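Local coordinates for Alpha/beta hydrolase fold protein (Sphaerobacter thermophilus, PDB 3R0V), which probably acts as a hydrolase of the alpha/beta hydrolase family and holds D-malate in a pocket in this crystal, at residues D11-A16 with G64-Y69; G30-T35 with M94-G99; I111-V116 with S206-V211; P119-D124 with A190-N195; P132-R137 with T152-E157. All blocks are in the same frame, centred on the assembly; numbering follows the deposited sequence.

Contact 1. Residues D11-A16 with G64-Y69; sequences DGTPIA and GDTPPY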
# COMPACT_ATOMS: atom_id res chain seq x y z
N ASP A 11 -0.72 8.04 -19.27
CA ASP A 11 -1.64 9.15 -19.52
C ASP A 11 -0.99 10.52 -19.44
O ASP A 11 -1.67 11.55 -19.52
CB ASP A 11 -2.88 9.08 -18.61
CG ASP A 11 -2.58 9.45 -17.15
OD1 ASP A 11 -1.41 9.74 -16.79
OD2 ASP A 11 -3.54 9.42 -16.35
N GLY A 12 0.33 10.55 -19.30
CA GLY A 12 1.05 11.81 -19.26
C GLY A 12 1.33 12.36 -17.87
O GLY A 12 2.11 13.30 -17.74
N THR A 13 0.73 11.78 -16.83
CA THR A 13 0.92 12.27 -15.47
C THR A 13 2.37 12.13 -15.01
O THR A 13 2.94 11.05 -15.07
CB THR A 13 0.07 11.49 -14.48
OG1 THR A 13 -1.29 11.52 -14.92
CG2 THR A 13 0.14 12.10 -13.08
N PRO A 14 2.98 13.23 -14.53
CA PRO A 14 4.33 13.09 -13.98
C PRO A 14 4.29 12.41 -12.62
O PRO A 14 3.56 12.86 -11.72
CB PRO A 14 4.80 14.54 -13.84
CG PRO A 14 3.53 15.34 -13.71
CD PRO A 14 2.51 14.63 -14.56
N ILE A 15 5.06 11.33 -12.48
CA ILE A 15 5.15 10.58 -11.23
C ILE A 15 6.53 10.80 -10.62
O ILE A 15 7.55 10.45 -11.23
CB ILE A 15 4.91 9.07 -11.46
CG1 ILE A 15 3.57 8.86 -12.16
CG2 ILE A 15 4.97 8.29 -10.12
CD1 ILE A 15 2.33 9.26 -11.35
N ALA A 16 6.55 11.40 -9.43
CA ALA A 16 7.80 11.76 -8.76
C ALA A 16 8.36 10.57 -7.98
O ALA A 16 7.63 9.81 -7.35
CB ALA A 16 7.57 12.96 -7.82
N GLY A 64 1.86 14.61 -10.16
CA GLY A 64 0.68 15.25 -10.70
C GLY A 64 -0.52 14.33 -10.62
O GLY A 64 -0.48 13.28 -9.96
N ASP A 65 -1.59 14.70 -11.30
CA ASP A 65 -2.78 13.86 -11.36
C ASP A 65 -3.52 14.22 -12.64
O ASP A 65 -3.55 15.39 -13.04
CB ASP A 65 -3.66 14.10 -10.13
CG ASP A 65 -4.61 12.94 -9.84
OD1 ASP A 65 -4.75 12.03 -10.68
OD2 ASP A 65 -5.23 12.96 -8.75
N THR A 66 -4.10 13.22 -13.29
CA THR A 66 -4.87 13.45 -14.51
C THR A 66 -6.23 12.75 -14.39
O THR A 66 -6.33 11.54 -14.48
CB THR A 66 -4.10 12.95 -15.76
OG1 THR A 66 -2.81 13.58 -15.82
CG2 THR A 66 -4.88 13.27 -17.03
N PRO A 67 -7.30 13.52 -14.17
CA PRO A 67 -8.62 12.88 -14.10
C PRO A 67 -9.06 12.36 -15.49
O PRO A 67 -8.55 12.83 -16.50
CB PRO A 67 -9.55 14.02 -13.63
CG PRO A 67 -8.64 15.11 -13.14
CD PRO A 67 -7.37 14.97 -13.92
N PRO A 68 -9.98 11.40 -15.51
CA PRO A 68 -10.64 10.83 -14.33
C PRO A 68 -9.81 9.72 -13.69
O PRO A 68 -9.03 9.03 -14.37
CB PRO A 68 -11.91 10.23 -14.91
CG PRO A 68 -11.51 9.82 -16.30
CD PRO A 68 -10.53 10.86 -16.77
N TYR A 69 -9.98 9.54 -12.39
CA TYR A 69 -9.28 8.46 -11.71
C TYR A 69 -9.74 7.11 -12.27
O TYR A 69 -10.91 6.92 -12.57
CB TYR A 69 -9.51 8.50 -10.20
CG TYR A 69 -8.77 7.37 -9.54
CD1 TYR A 69 -7.41 7.48 -9.25
CD2 TYR A 69 -9.40 6.17 -9.27
CE1 TYR A 69 -6.72 6.43 -8.70
CE2 TYR A 69 -8.73 5.11 -8.72
CZ TYR A 69 -7.39 5.25 -8.43
OH TYR A 69 -6.73 4.18 -7.90
O HOH W 1 -6.14 9.90 -16.72
O HOH W 2 -1.65 14.02 -18.30

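Contact 2. Residues G30-T35 with M94-G99; sequences GGALST and MSSGAG. With MLT (D-malate), chain F.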
# COMPACT_ATOMS: atom_id res chain seq x y z
N GLY A 30 3.35 2.61 -1.51
CA GLY A 30 2.69 3.02 -0.28
C GLY A 30 1.19 2.85 -0.30
O GLY A 30 0.58 2.71 -1.36
N GLY A 31 0.59 2.86 0.88
CA GLY A 31 -0.85 2.70 1.02
C GLY A 31 -1.62 4.00 1.16
O GLY A 31 -1.16 5.06 0.74
N ALA A 32 -2.80 3.91 1.77
CA ALA A 32 -3.65 5.08 1.90
C ALA A 32 -2.91 6.17 2.68
O ALA A 32 -2.23 5.89 3.66
CB ALA A 32 -4.97 4.70 2.59
N LEU A 33 -3.05 7.40 2.20
CA LEU A 33 -2.49 8.58 2.85
C LEU A 33 -0.98 8.63 2.89
O LEU A 33 -0.40 9.46 3.58
CB LEU A 33 -3.05 8.76 4.27
CG LEU A 33 -4.58 8.77 4.29
CD1 LEU A 33 -5.07 8.69 5.73
CD2 LEU A 33 -5.14 10.02 3.61
N SER A 34 -0.34 7.74 2.14
CA SER A 34 1.12 7.71 2.09
C SER A 34 1.65 8.63 1.00
O SER A 34 0.97 8.89 0.00
CB SER A 34 1.59 6.30 1.78
OG SER A 34 1.34 6.00 0.41
N THR A 35 2.88 9.09 1.18
CA THR A 35 3.65 9.66 0.08
C THR A 35 4.98 8.92 0.08
O THR A 35 5.16 7.98 0.86
CB THR A 35 3.91 11.15 0.26
OG1 THR A 35 4.77 11.35 1.39
CG2 THR A 35 2.60 11.91 0.46
N MSE A 94 2.63 -1.84 0.77
CA MSE A 94 2.14 -1.64 2.13
C MSE A 94 0.65 -1.33 2.14
O MSE A 94 0.19 -0.42 1.45
CB MSE A 94 2.91 -0.50 2.79
CG MSE A 94 4.35 -0.85 3.14
SE MSE A 94 5.51 0.72 3.15
CE MSE A 94 5.71 0.96 1.22
N SER A 95 -0.10 -2.10 2.93
CA SER A 95 -1.53 -1.85 3.13
C SER A 95 -2.28 -1.77 1.81
O SER A 95 -2.19 -2.70 1.01
CB SER A 95 -1.72 -0.61 4.02
OG SER A 95 -0.95 -0.75 5.20
N SER A 96 -3.02 -0.71 1.54
CA SER A 96 -3.72 -0.67 0.26
C SER A 96 -2.74 -0.67 -0.93
O SER A 96 -3.11 -1.07 -2.03
CB SER A 96 -4.69 0.51 0.19
OG SER A 96 -3.99 1.73 0.22
N GLY A 97 -1.49 -0.27 -0.70
CA GLY A 97 -0.46 -0.37 -1.72
C GLY A 97 -0.15 -1.82 -2.04
O GLY A 97 0.29 -2.14 -3.15
N ALA A 98 -0.39 -2.71 -1.08
CA ALA A 98 -0.28 -4.15 -1.33
C ALA A 98 -1.39 -4.62 -2.26
O ALA A 98 -1.16 -5.46 -3.13
CB ALA A 98 -0.32 -4.94 -0.02
N GLY A 99 -2.59 -4.08 -2.10
CA GLY A 99 -3.68 -4.39 -3.01
C GLY A 99 -3.32 -3.96 -4.42
O GLY A 99 -3.49 -4.71 -5.38
C1 MLT F . -4.47 1.22 4.16
O1 MLT F . -3.63 1.53 3.26
O2 MLT F . -5.28 0.31 4.01
C2 MLT F . -4.42 1.99 5.45
O3 MLT F . -3.23 2.76 5.51
C3 MLT F . -4.51 1.05 6.65
C4 MLT F . -4.08 1.77 7.91
O4 MLT F . -3.54 2.90 7.87
O5 MLT F . -4.25 1.24 9.03

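Contact 3. Residues I111-V116 with S206-V211; sequences ITRLAV and SIPTLV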
# COMPACT_ATOMS: atom_id res chain seq x y z
N ILE A 111 6.98 -7.69 -12.33
CA ILE A 111 7.32 -7.82 -10.92
C ILE A 111 7.90 -9.22 -10.73
O ILE A 111 7.22 -10.22 -11.00
CB ILE A 111 6.06 -7.63 -10.05
CG1 ILE A 111 5.48 -6.23 -10.28
CG2 ILE A 111 6.38 -7.81 -8.57
CD1 ILE A 111 4.14 -5.95 -9.60
N THR A 112 9.15 -9.29 -10.28
CA THR A 112 9.83 -10.58 -10.24
C THR A 112 9.67 -11.32 -8.91
O THR A 112 9.65 -12.55 -8.89
CB THR A 112 11.31 -10.44 -10.60
OG1 THR A 112 11.90 -9.44 -9.76
CG2 THR A 112 11.45 -10.00 -12.06
N ARG A 113 9.55 -10.57 -7.81
CA ARG A 113 9.24 -11.10 -6.48
C ARG A 113 8.34 -10.08 -5.81
O ARG A 113 8.54 -8.89 -5.99
CB ARG A 113 10.50 -11.29 -5.64
CG ARG A 113 11.51 -12.27 -6.24
CD ARG A 113 12.70 -12.48 -5.31
NE ARG A 113 13.59 -13.53 -5.81
CZ ARG A 113 13.62 -14.77 -5.32
NH1 ARG A 113 12.83 -15.11 -4.32
NH2 ARG A 113 14.45 -15.66 -5.84
N LEU A 114 7.36 -10.54 -5.03
CA LEU A 114 6.40 -9.62 -4.43
C LEU A 114 6.25 -9.86 -2.94
O LEU A 114 6.00 -10.98 -2.53
CB LEU A 114 5.03 -9.81 -5.10
CG LEU A 114 3.87 -9.00 -4.51
CD1 LEU A 114 4.12 -7.49 -4.61
CD2 LEU A 114 2.56 -9.38 -5.20
N ALA A 115 6.40 -8.79 -2.14
CA ALA A 115 6.14 -8.86 -0.71
C ALA A 115 5.05 -7.85 -0.39
O ALA A 115 5.06 -6.73 -0.90
CB ALA A 115 7.40 -8.55 0.08
N VAL A 116 4.11 -8.27 0.44
CA VAL A 116 3.00 -7.39 0.83
C VAL A 116 2.79 -7.42 2.34
O VAL A 116 2.87 -8.48 2.97
CB VAL A 116 1.69 -7.78 0.10
CG1 VAL A 116 1.80 -7.51 -1.40
CG2 VAL A 116 1.32 -9.25 0.37
N SER A 206 2.10 -16.19 -10.30
CA SER A 206 3.00 -17.33 -10.21
C SER A 206 4.34 -17.00 -9.56
O SER A 206 5.12 -17.91 -9.25
CB SER A 206 3.23 -17.93 -11.61
OG SER A 206 3.75 -16.94 -12.48
N ILE A 207 4.62 -15.73 -9.33
CA ILE A 207 5.93 -15.36 -8.80
C ILE A 207 6.05 -15.60 -7.30
O ILE A 207 5.04 -15.67 -6.59
CB ILE A 207 6.27 -13.89 -9.09
CG1 ILE A 207 5.15 -12.99 -8.58
CG2 ILE A 207 6.50 -13.67 -10.58
CD1 ILE A 207 5.56 -11.53 -8.40
N PRO A 208 7.30 -15.72 -6.80
CA PRO A 208 7.51 -15.87 -5.36
C PRO A 208 6.87 -14.69 -4.63
O PRO A 208 7.10 -13.54 -4.97
CB PRO A 208 9.04 -15.81 -5.22
CG PRO A 208 9.58 -16.22 -6.59
CD PRO A 208 8.56 -15.67 -7.57
N THR A 209 6.08 -15.01 -3.61
CA THR A 209 5.33 -13.99 -2.88
C THR A 209 5.47 -14.19 -1.38
O THR A 209 5.54 -15.32 -0.88
CB THR A 209 3.84 -14.01 -3.29
OG1 THR A 209 3.73 -13.70 -4.68
CG2 THR A 209 3.03 -12.96 -2.52
N LEU A 210 5.52 -13.07 -0.67
CA LEU A 210 5.61 -13.06 0.79
C LEU A 210 4.49 -12.18 1.34
O LEU A 210 4.35 -11.03 0.94
CB LEU A 210 6.96 -12.50 1.20
CG LEU A 210 7.14 -12.13 2.66
CD1 LEU A 210 6.99 -13.37 3.49
CD2 LEU A 210 8.50 -11.50 2.89
N VAL A 211 3.68 -12.75 2.23
CA VAL A 211 2.58 -12.01 2.83
C VAL A 211 2.89 -11.85 4.31
O VAL A 211 3.15 -12.83 5.00
CB VAL A 211 1.26 -12.79 2.70
CG1 VAL A 211 0.12 -11.95 3.27
CG2 VAL A 211 0.98 -13.14 1.25

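Contact 4. Residues P119-D124 with A190-N195; sequences PPYAVD and AVMGDN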
# COMPACT_ATOMS: atom_id res chain seq x y z
N PRO A 119 -2.25 -6.42 3.58
CA PRO A 119 -3.26 -6.03 2.59
C PRO A 119 -4.66 -6.06 3.22
O PRO A 119 -5.06 -7.09 3.76
CB PRO A 119 -3.12 -7.12 1.51
CG PRO A 119 -2.41 -8.25 2.17
CD PRO A 119 -1.54 -7.66 3.23
N PRO A 120 -5.39 -4.93 3.16
CA PRO A 120 -6.61 -4.82 3.97
C PRO A 120 -7.87 -5.40 3.30
O PRO A 120 -8.92 -4.75 3.29
CB PRO A 120 -6.76 -3.31 4.19
CG PRO A 120 -6.10 -2.70 2.95
CD PRO A 120 -4.96 -3.63 2.61
N TYR A 121 -7.75 -6.59 2.74
CA TYR A 121 -8.93 -7.30 2.27
C TYR A 121 -9.65 -7.87 3.48
O TYR A 121 -9.11 -7.89 4.58
CB TYR A 121 -8.57 -8.43 1.29
CG TYR A 121 -8.03 -7.91 -0.02
CD1 TYR A 121 -8.90 -7.51 -1.02
CD2 TYR A 121 -6.66 -7.80 -0.24
CE1 TYR A 121 -8.42 -7.01 -2.22
CE2 TYR A 121 -6.17 -7.32 -1.44
CZ TYR A 121 -7.06 -6.92 -2.42
OH TYR A 121 -6.56 -6.42 -3.60
N ALA A 122 -10.88 -8.33 3.28
CA ALA A 122 -11.67 -8.92 4.35
C ALA A 122 -12.13 -10.30 3.92
O ALA A 122 -12.61 -10.47 2.80
CB ALA A 122 -12.88 -8.04 4.64
N VAL A 123 -11.99 -11.29 4.80
CA VAL A 123 -12.43 -12.64 4.48
C VAL A 123 -13.41 -13.24 5.50
O VAL A 123 -13.83 -14.37 5.33
CB VAL A 123 -11.25 -13.61 4.33
CG1 VAL A 123 -10.35 -13.14 3.19
CG2 VAL A 123 -10.47 -13.72 5.65
N ASP A 124 -13.74 -12.49 6.54
CA ASP A 124 -14.62 -13.02 7.59
C ASP A 124 -15.26 -11.89 8.39
O ASP A 124 -14.89 -10.72 8.25
CB ASP A 124 -13.84 -13.96 8.50
CG ASP A 124 -12.87 -13.23 9.42
OD1 ASP A 124 -11.80 -12.78 8.95
OD2 ASP A 124 -13.17 -13.11 10.63
N ALA A 190 -11.22 2.71 -4.31
CA ALA A 190 -11.36 2.08 -5.62
C ALA A 190 -10.40 0.90 -5.82
O ALA A 190 -10.78 -0.14 -6.37
CB ALA A 190 -11.19 3.12 -6.73
N VAL A 191 -9.15 1.07 -5.39
CA VAL A 191 -8.16 -0.01 -5.48
C VAL A 191 -8.68 -1.25 -4.74
O VAL A 191 -8.59 -2.38 -5.26
CB VAL A 191 -6.82 0.43 -4.87
CG1 VAL A 191 -5.90 -0.78 -4.65
CG2 VAL A 191 -6.17 1.49 -5.75
N MSE A 192 -9.21 -1.05 -3.55
CA MSE A 192 -9.63 -2.14 -2.69
C MSE A 192 -11.00 -2.73 -3.03
O MSE A 192 -11.37 -3.78 -2.51
CB MSE A 192 -9.57 -1.71 -1.21
CG MSE A 192 -8.14 -1.39 -0.74
SE MSE A 192 -6.91 -2.89 -0.96
CE MSE A 192 -7.99 -4.20 -0.02
N GLY A 193 -11.75 -2.06 -3.90
CA GLY A 193 -13.07 -2.54 -4.27
C GLY A 193 -13.97 -2.54 -3.05
O GLY A 193 -14.10 -1.52 -2.38
N ASP A 194 -14.59 -3.68 -2.75
CA ASP A 194 -15.40 -3.81 -1.53
C ASP A 194 -14.67 -4.66 -0.48
O ASP A 194 -15.29 -5.22 0.44
CB ASP A 194 -16.76 -4.43 -1.84
CG ASP A 194 -16.65 -5.82 -2.44
OD1 ASP A 194 -15.51 -6.35 -2.55
OD2 ASP A 194 -17.70 -6.40 -2.78
N ASN A 195 -13.36 -4.74 -0.65
CA ASN A 195 -12.46 -5.49 0.23
C ASN A 195 -12.48 -6.99 0.05
O ASN A 195 -11.78 -7.70 0.76
CB ASN A 195 -12.66 -5.13 1.70
CG ASN A 195 -12.46 -3.67 1.97
OD1 ASN A 195 -11.60 -3.02 1.38
ND2 ASN A 195 -13.27 -3.13 2.87
O HOH W 3 -9.87 -1.87 3.14
O HOH W 4 -8.61 -5.26 -4.99

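Contact 5. Residues P132-R137 with T152-E157; sequences PDYQTR and TYFMTE. With MLT (D-malate), chain F.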
# COMPACT_ATOMS: atom_id res chain seq x y z
N PRO A 132 -22.55 1.10 4.65
CA PRO A 132 -22.97 1.09 3.24
C PRO A 132 -22.86 2.46 2.56
O PRO A 132 -22.75 2.52 1.34
CB PRO A 132 -24.43 0.64 3.32
CG PRO A 132 -24.48 -0.19 4.56
CD PRO A 132 -23.56 0.51 5.53
N ASP A 133 -22.87 3.53 3.35
CA ASP A 133 -22.76 4.88 2.79
C ASP A 133 -21.33 5.43 2.83
O ASP A 133 -21.11 6.63 2.69
CB ASP A 133 -23.73 5.84 3.50
CG ASP A 133 -23.36 6.10 4.96
OD1 ASP A 133 -22.75 5.23 5.60
OD2 ASP A 133 -23.69 7.19 5.47
N TYR A 134 -20.36 4.54 3.00
CA TYR A 134 -18.97 4.97 3.14
C TYR A 134 -18.51 5.93 2.03
O TYR A 134 -17.99 7.00 2.32
CB TYR A 134 -18.03 3.76 3.20
CG TYR A 134 -16.58 4.15 3.32
CD1 TYR A 134 -16.02 4.42 4.57
CD2 TYR A 134 -15.77 4.30 2.19
CE1 TYR A 134 -14.70 4.81 4.70
CE2 TYR A 134 -14.43 4.68 2.31
CZ TYR A 134 -13.91 4.94 3.57
OH TYR A 134 -12.60 5.33 3.69
N GLN A 135 -18.71 5.55 0.78
CA GLN A 135 -18.24 6.38 -0.33
C GLN A 135 -18.91 7.76 -0.32
O GLN A 135 -18.25 8.78 -0.48
CB GLN A 135 -18.49 5.67 -1.66
CG GLN A 135 -18.13 6.48 -2.91
CD GLN A 135 -18.38 5.69 -4.19
OE1 GLN A 135 -18.71 4.51 -4.15
NE2 GLN A 135 -18.21 6.35 -5.33
N THR A 136 -20.22 7.76 -0.11
CA THR A 136 -20.99 9.00 -0.09
C THR A 136 -20.53 9.91 1.05
O THR A 136 -20.36 11.12 0.87
CB THR A 136 -22.49 8.69 0.05
OG1 THR A 136 -22.90 7.87 -1.05
CG2 THR A 136 -23.31 9.98 0.06
N ARG A 137 -20.32 9.33 2.23
CA ARG A 137 -19.94 10.14 3.39
C ARG A 137 -18.52 10.70 3.23
O ARG A 137 -18.27 11.87 3.53
CB ARG A 137 -20.08 9.32 4.68
CG ARG A 137 -19.56 10.00 5.93
CD ARG A 137 -20.28 11.31 6.22
NE ARG A 137 -19.84 11.84 7.50
CZ ARG A 137 -20.28 12.97 8.03
NH1 ARG A 137 -21.18 13.70 7.38
NH2 ARG A 137 -19.83 13.38 9.21
N THR A 152 -10.15 10.66 9.79
CA THR A 152 -10.72 9.98 10.94
C THR A 152 -11.77 8.95 10.53
O THR A 152 -11.82 7.84 11.06
CB THR A 152 -11.35 11.01 11.88
OG1 THR A 152 -10.32 11.89 12.34
CG2 THR A 152 -11.99 10.32 13.09
N TYR A 153 -12.59 9.32 9.55
CA TYR A 153 -13.65 8.46 9.05
C TYR A 153 -13.05 7.24 8.36
O TYR A 153 -13.46 6.11 8.61
CB TYR A 153 -14.58 9.24 8.12
CG TYR A 153 -15.77 8.45 7.63
CD1 TYR A 153 -16.81 8.10 8.48
CD2 TYR A 153 -15.87 8.08 6.29
CE1 TYR A 153 -17.91 7.39 8.02
CE2 TYR A 153 -16.97 7.38 5.82
CZ TYR A 153 -17.97 7.03 6.69
OH TYR A 153 -19.06 6.33 6.23
N PHE A 154 -12.08 7.48 7.48
CA PHE A 154 -11.37 6.36 6.84
C PHE A 154 -10.80 5.40 7.89
O PHE A 154 -10.99 4.18 7.81
CB PHE A 154 -10.24 6.88 5.96
CG PHE A 154 -9.19 5.83 5.65
CD1 PHE A 154 -9.45 4.80 4.77
CD2 PHE A 154 -7.95 5.88 6.27
CE1 PHE A 154 -8.49 3.84 4.51
CE2 PHE A 154 -6.99 4.91 6.01
CZ PHE A 154 -7.26 3.91 5.14
N MSE A 155 -10.11 5.93 8.89
CA MSE A 155 -9.48 5.06 9.87
C MSE A 155 -10.45 4.29 10.72
O MSE A 155 -10.26 3.10 10.95
CB MSE A 155 -8.52 5.85 10.74
CG MSE A 155 -7.39 6.38 9.92
SE MSE A 155 -6.00 7.12 11.00
CE MSE A 155 -4.76 7.50 9.54
N THR A 156 -11.51 4.95 11.19
CA THR A 156 -12.47 4.30 12.07
C THR A 156 -13.48 3.43 11.34
O THR A 156 -13.80 2.33 11.81
CB THR A 156 -13.24 5.33 12.92
OG1 THR A 156 -13.88 6.28 12.05
CG2 THR A 156 -12.29 6.05 13.87
N GLU A 157 -14.00 3.92 10.22
CA GLU A 157 -15.06 3.21 9.52
C GLU A 157 -14.55 2.46 8.30
O GLU A 157 -15.12 1.44 7.92
CB GLU A 157 -16.19 4.18 9.13
CG GLU A 157 -16.83 4.87 10.31
CD GLU A 157 -17.40 3.88 11.31
OE1 GLU A 157 -17.84 2.78 10.91
OE2 GLU A 157 -17.39 4.21 12.52
C1 MLT F . -4.47 1.22 4.16
O1 MLT F . -3.63 1.53 3.26
O2 MLT F . -5.28 0.31 4.01
C2 MLT F . -4.42 1.99 5.45
O3 MLT F . -3.23 2.76 5.51
C3 MLT F . -4.51 1.05 6.65
C4 MLT F . -4.08 1.77 7.91
O4 MLT F . -3.54 2.90 7.87
O5 MLT F . -4.25 1.24 9.03
O HOH W 5 -21.30 6.50 7.86

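Contact 1. Residues D11-A16 with G64-Y69
The flat carboxylate of D11 meets T66 at the OD2 end, where D11 OD2 lies 3.6 Å from T66 CB. Its other oxygen, OD1, is gripped by T13 from a single face of the carboxylate plane: T13 OG1 donates on the syn side at 2.6 Å from D11 OD1, while T13 N comes in on the anti side, and both stand 32° out of the plane. The bond from T13 N makes this an Asx turn. D11 chi1 of 73° sets CG between the backbone N and the carbonyl carbon, which folds the carboxylate back over its own turn.

Beyond it the two threonines slide past each other in opposite directions, with T13 OG1 and T66 OG1 only 2.7 Å apart. The other branch, T13 CG2, anti to the backbone N, packs at 3.4 Å on G64 C. One backbone bond closes the far end: G64 N donates to P14 O over 2.9 Å, at an N-H...O angle of 166°. Two waters bridge D11 and T66, one giving protons to D11 OD2 and T66 O, the other sitting between D11 O and T66 OG1.

D11 OD2 also pairs with R58 in a salt bridge. The T13 hydroxyl and amide, a water and R58 would together probably stabilise the carboxylate as an anion, and this largely polar network ties the small N-terminal hairpin to the loop that precedes helix 71-84.

Contact 2. Residues G30-T35 with M94-G99
G31 and G97 bring their CA atoms to 4.1 Å, backbone against backbone. G31 CA rests 3.3 Å from M94 O, and a bent CA-H...O contact runs from G97 CA to G30 O, also at 3.3 Å. With the CA atoms of both glycines set directly against these carbonyls, the two backbones meet without intervening side chains.

Hydrogen bonds to the ligand form the second kind of interaction. Malate O1 lies between two amides, one from each segment, A32 N at 2.9 Å and S96 N also at 2.9 Å from O1, with N-H...O angles of 166° and 167°. S95 CB crowds the same oxygen at 3.0 Å from MLT O1.

Within the segments, polar bonds hold the donors in position. The type II turn from G31 to S34 is clamped by two donors on G31 O, S34 N and the hydroxyl S34 OG, the latter at 2.7 Å. S96 OG, held beside the ligand carboxylate by a chi1 of 65°, is hydrogen-bonded outside the contact to D188, while R60 and R57 bind the carbonyls of G31 and G30.

S95, with an unusual positive phi between strand 89-94 and helix 96-106, fits the nucleophile elbow of alpha/beta hydrolases. The pair of amides converging on one carboxylate oxygen is consistent with the oxyanion hole of that fold, occupied here by D-malate.

Contact 3. Residues I111-V116 with S206-V211
I207 drives its side chain into the corner formed by I111, T112 and L114. At its root, I207 CB touches T112 O at 3.6 Å. The branch methyl CG2 lies 3.5 Å from I111 O. A chi1 of 53° places CG1 between the backbone N and the carbonyl carbon, and the chain then runs on to its tip: I207 CD1 comes to 3.4 Å from I111 O, then packs against I111 CG2 and L114 CB, each 3.8 Å away.

Beyond I207 the backbones settle into parallel register, L114 beside T209, A115 beside L210 and V116 beside V211. The short strand axes diverge by just 7° and approach to 4.6 Å. L114 uses both its N-H and its carbonyl: L114 N donates to P208 O at 3.0 Å, and L114 O accepts from L210 N at 2.8 Å. The ladder continues from V116 N to L210 O, again 2.8 Å. T209 OG1 bonds back to I207 O from above the carbonyl plane, fastening the start of its strand.

Side chains alternate between the two faces. L114, V116, T209 and V211 share one, where helix 96-106 covers L114 and V116; A115 and L210 point to the other, under helix 249-260. These neighbouring strands of the central sheet have strand 89-94 beyond 111-117 and strand 235-239 beyond 209-213.

Contact 4. Residues P119-D124 with A190-N195
M192, a selenomethionine, lays its methyl over one face of the Y121 ring and touches P120 at the tight end of the contact. This methyl, CE, stands 3.5 Å from the Y121 ring centroid and just 7° off the normal, a CH-pi contact over the centre of the face. SE lies farther out above the same face, making a more distant Met-aromatic contact. The bends at chi2 and chi3 (-58° and -53°) curl the chain so that CE also reaches P120, 3.8 Å from P120 CG and 3.5 Å from P120 O.

The same ring is met at its edge, in plane, by N195 O, 3.4 Å from Y121 CD1. That carbonyl is the acceptor of the single direct hydrogen bond between the segments, from A122 N at 2.7 Å. Turns present both partners: P120 centres an inverse gamma turn, and a type II' turn from M192 to N195 carries the chain out of helix 185-192. Also at the ring edge, a water links Y121 OH with V191 O, a bridge between buried residues.

The looser side is at partly exposed N195. N195 OD1 and P120 O, both acceptors, do not bond each other; a water donates to each. A glycerol, probably from the crystallisation liquor, is hydrogen-bonded to N195 ND2, and R127 also binds P120 O.

P120 touches the bound malate, so the contact borders the ligand pocket. Helix 96-106 packs against P119, V191 and M192, and helix 219-231 backs the loop through V123 and a bond from T224 to Y121 O.

Contact 5. Residues P132-R137 with T152-E157
Y134 and Y153 lie side by side with planes only 14° apart, yet slid so far that the rings barely overlap, their centroids 5.2 Å from each other. The closest atoms are Y134 CD1 and Y153 CE2 at 3.4 Å. R137 adds its aliphatic CG over one face of the Y153 ring, 3.7 Å from the centroid, while E157 CB from the ring's own helix covers the opposite face near the rim. The bend at R137 chi2 (60°) turns the rest of the arginine away, its guanidinium plane 80° from the ring.

Farther along, Y134 OH reaches the edge of F154, 3.4 Å from F154 CD1 and in the ring plane. Another part of that edge serves the ligand: F154 CZ is 3.4 Å from MLT C2.

In the next shell a water joins D133 OD1 to Y153 OH, which are 3.9 Å apart, and H189 of helix 185-192 stacks edge-to-face with Y134. The helix around F154 opens into a wider pi-type turn at 154-157.

With no direct hydrogen bond between the segments, helices 134-143 and 147-158 meet mainly through apolar and CH-pi contacts, with one water bridge at D133, and Y134 OH abuts the edge of F154, whose CZ borders the malate.

How the contacts relate
From the N terminus, contact 1 joins the first hairpin to the loop before helix 71-84. Before that loop closes, the chain passes through 30-35, which meets 94-99 in contact 2, so the two contacts cross. Contact 3 opens next, on strand 111-117, and closes only at strand 209-213; the long excursion between them contains contact 4, which in turn encloses contact 5. Helices 147-158 and 185-192 of that excursion border the ligand pocket. There contact 2 touches contact 4 through S95 and P120, and contact 5 through A32 and F154. Contact 3 reaches contact 2 through V116 and A98, whereas Y69 of contact 1 packs on V191 of contact 4.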